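Local coordinates for protein superoxide dismutase [Mn/Fe] (Porphyromonas gingivalis, PDB 1QNN) that destroys superoxide radicals, turning them into oxygen and hydrogen peroxide by alternate reduction and oxidation of a manganese or iron ion in each subunit, at residues Ala51-Ile56 against Gln70-Asn75. Numbering follows the deposited sequence.
Sequences ADLNTI and QTLNHN. With FE (Fe (III) ion), chain E.
A single methyl, CD2 of L53, makes nearly the whole contact, set among T71, L72 and N75 on one face of helix 62-79. CD2 of L53 lies 3.9 Å from the backbone CA of L72, with that residue's CB and the T71 methyl CG2 close by. N75 arrives from the opposite direction and brings its amide ND2 to 3.8 Å from CD2 of L53. With CG anti to the backbone N (chi1 -166°), L53 extends from the first turn of its helix across to the neighbouring one. Beside it N54 crosses L72 at about a right angle, ND2 of N54 lying 3.9 Å from CD1 of L72. No hydrogen bond joins the two segments. This is helix packing within the alpha-hairpin domain of the iron/manganese superoxide dismutases: the short helix 53-59 leans on helix 62-79, and L39 of helix 21-42 touches both L53 and T71. D52 is the N-cap of the short helix, its OD1 accepting from N of T55 at 3.0 Å, from above the carboxylate plane. T71 turns its hydroxyl back to the carbonyl of N67, leaving the methyl for L53. Farther along the same helix segment, H74 binds the iron through NE2 at 2.1 Å, alongside H27, D157, H161 and a water. Its ND1 donates to O of Q70 at 2.7 Å, the oxygen lying nearly in the plane of the H74 ring, while N of H74 reaches the same oxygen from the other face of the carbonyl plane; the ND1 bond, with the edge-to-face ring of W123, helps to hold the imidazole's rotation, NE2 directed at the metal.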
loop_
_atom_site.group_PDB
_atom_site.type_symbol
_atom_site.label_atom_id
_atom_site.label_comp_id
_atom_site.label_asym_id
_atom_site.label_seq_id
_atom_site.Cartn_x
_atom_site.Cartn_y
_atom_site.Cartn_z
ATOM N N ALA A 51 26.516 32.052 -17.419
ATOM C CA ALA A 51 27.066 31.667 -16.128
ATOM C C ALA A 51 27.019 30.150 -15.963
ATOM O O ALA A 51 26.218 29.482 -16.615
ATOM C CB ALA A 51 26.280 32.345 -15.008
ATOM N N ASP A 52 27.889 29.607 -15.115
ATOM C CA ASP A 52 27.888 28.171 -14.866
ATOM C C ASP A 52 26.695 27.888 -13.947
ATOM O O ASP A 52 26.220 28.782 -13.253
ATOM C CB ASP A 52 29.203 27.723 -14.217
ATOM C CG ASP A 52 29.446 28.371 -12.866
ATOM O OD1 ASP A 52 28.909 27.863 -11.863
ATOM O OD2 ASP A 52 30.183 29.378 -12.803
ATOM N N LEU A 53 26.206 26.654 -13.957
ATOM C CA LEU A 53 25.040 26.286 -13.153
ATOM C C LEU A 53 25.105 26.681 -11.676
ATOM O O LEU A 53 24.146 27.223 -11.125
ATOM C CB LEU A 53 24.786 24.778 -13.275
ATOM C CG LEU A 53 23.429 24.258 -12.773
ATOM C CD1 LEU A 53 22.303 24.929 -13.521
ATOM C CD2 LEU A 53 23.373 22.748 -12.954
ATOM N N ASN A 54 26.226 26.415 -11.024
ATOM C CA ASN A 54 26.341 26.754 -9.612
ATOM C C ASN A 54 26.145 28.238 -9.326
ATOM O O ASN A 54 25.530 28.608 -8.322
ATOM C CB ASN A 54 27.689 26.290 -9.072
ATOM C CG ASN A 54 27.653 24.852 -8.608
ATOM O OD1 ASN A 54 28.065 24.535 -7.496
ATOM N ND2 ASN A 54 27.148 23.971 -9.459
ATOM N N THR A 55 26.662 29.086 -10.207
ATOM C CA THR A 55 26.530 30.526 -10.023
ATOM C C THR A 55 25.063 30.925 -10.132
ATOM O O THR A 55 24.590 31.779 -9.387
ATOM C CB THR A 55 27.356 31.323 -11.079
ATOM O OG1 THR A 55 28.750 31.188 -10.792
ATOM C CG2 THR A 55 26.993 32.811 -11.046
ATOM N N ILE A 56 24.337 30.298 -11.051
ATOM C CA ILE A 56 22.930 30.620 -11.231
ATOM C C ILE A 56 22.142 30.263 -9.972
ATOM O O ILE A 56 21.340 31.055 -9.480
ATOM C CB ILE A 56 22.322 29.863 -12.433
ATOM C CG1 ILE A 56 23.121 30.155 -13.708
ATOM C CG2 ILE A 56 20.852 30.267 -12.596
ATOM C CD1 ILE A 56 22.586 29.435 -14.944
ATOM N N GLN A 70 16.430 22.916 -9.371
ATOM C CA GLN A 70 15.962 21.567 -9.653
ATOM C C GLN A 70 16.922 20.848 -10.606
ATOM O O GLN A 70 17.119 19.632 -10.503
ATOM C CB GLN A 70 14.551 21.617 -10.256
ATOM C CG GLN A 70 13.457 21.822 -9.214
ATOM C CD GLN A 70 13.329 20.647 -8.265
ATOM O OE1 GLN A 70 14.193 20.419 -7.426
ATOM N NE2 GLN A 70 12.239 19.889 -8.394
ATOM N N THR A 71 17.522 21.589 -11.535
ATOM C CA THR A 71 18.461 20.968 -12.471
ATOM C C THR A 71 19.677 20.482 -11.688
ATOM O O THR A 71 20.083 19.329 -11.809
ATOM C CB THR A 71 18.908 21.950 -13.575
ATOM O OG1 THR A 71 17.783 22.318 -14.377
ATOM C CG2 THR A 71 19.958 21.306 -14.472
ATOM N N LEU A 72 20.262 21.361 -10.878
ATOM C CA LEU A 72 21.416 20.970 -10.085
ATOM C C LEU A 72 21.048 19.822 -9.137
ATOM O O LEU A 72 21.756 18.820 -9.027
ATOM C CB LEU A 72 21.933 22.162 -9.272
ATOM C CG LEU A 72 23.117 21.810 -8.366
ATOM C CD1 LEU A 72 24.312 21.349 -9.222
ATOM C CD2 LEU A 72 23.494 23.037 -7.522
ATOM N N ASN A 73 19.927 19.973 -8.445
ATOM C CA ASN A 73 19.472 18.949 -7.509
ATOM C C ASN A 73 19.434 17.551 -8.144
ATOM O O ASN A 73 20.056 16.616 -7.634
ATOM C CB ASN A 73 18.085 19.332 -6.970
ATOM C CG ASN A 73 18.165 20.275 -5.777
ATOM O OD1 ASN A 73 19.125 20.233 -5.004
ATOM N ND2 ASN A 73 17.159 21.121 -5.620
ATOM N N HIS A 74 18.726 17.418 -9.260
ATOM C CA HIS A 74 18.608 16.135 -9.949
ATOM C C HIS A 74 19.911 15.618 -10.562
ATOM O O HIS A 74 20.134 14.408 -10.628
ATOM C CB HIS A 74 17.537 16.227 -11.022
ATOM C CG HIS A 74 16.151 16.310 -10.465
ATOM N ND1 HIS A 74 15.563 17.505 -10.112
ATOM C CD2 HIS A 74 15.250 15.343 -10.168
ATOM C CE1 HIS A 74 14.359 17.271 -9.620
ATOM N NE2 HIS A 74 14.145 15.968 -9.644
ATOM N N ASN A 75 20.760 16.528 -11.022
ATOM C CA ASN A 75 22.048 16.140 -11.591
ATOM C C ASN A 75 22.843 15.412 -10.532
ATOM O O ASN A 75 23.489 14.386 -10.800
ATOM C CB ASN A 75 22.849 17.368 -12.008
ATOM C CG ASN A 75 22.428 17.912 -13.349
ATOM O OD1 ASN A 75 21.562 17.352 -14.031
ATOM N ND2 ASN A 75 23.042 19.022 -13.742
HETATM FE FE FE E . 12.539 15.158 -8.500
HETATM O O HOH W 1 12.332 16.998 -7.496
#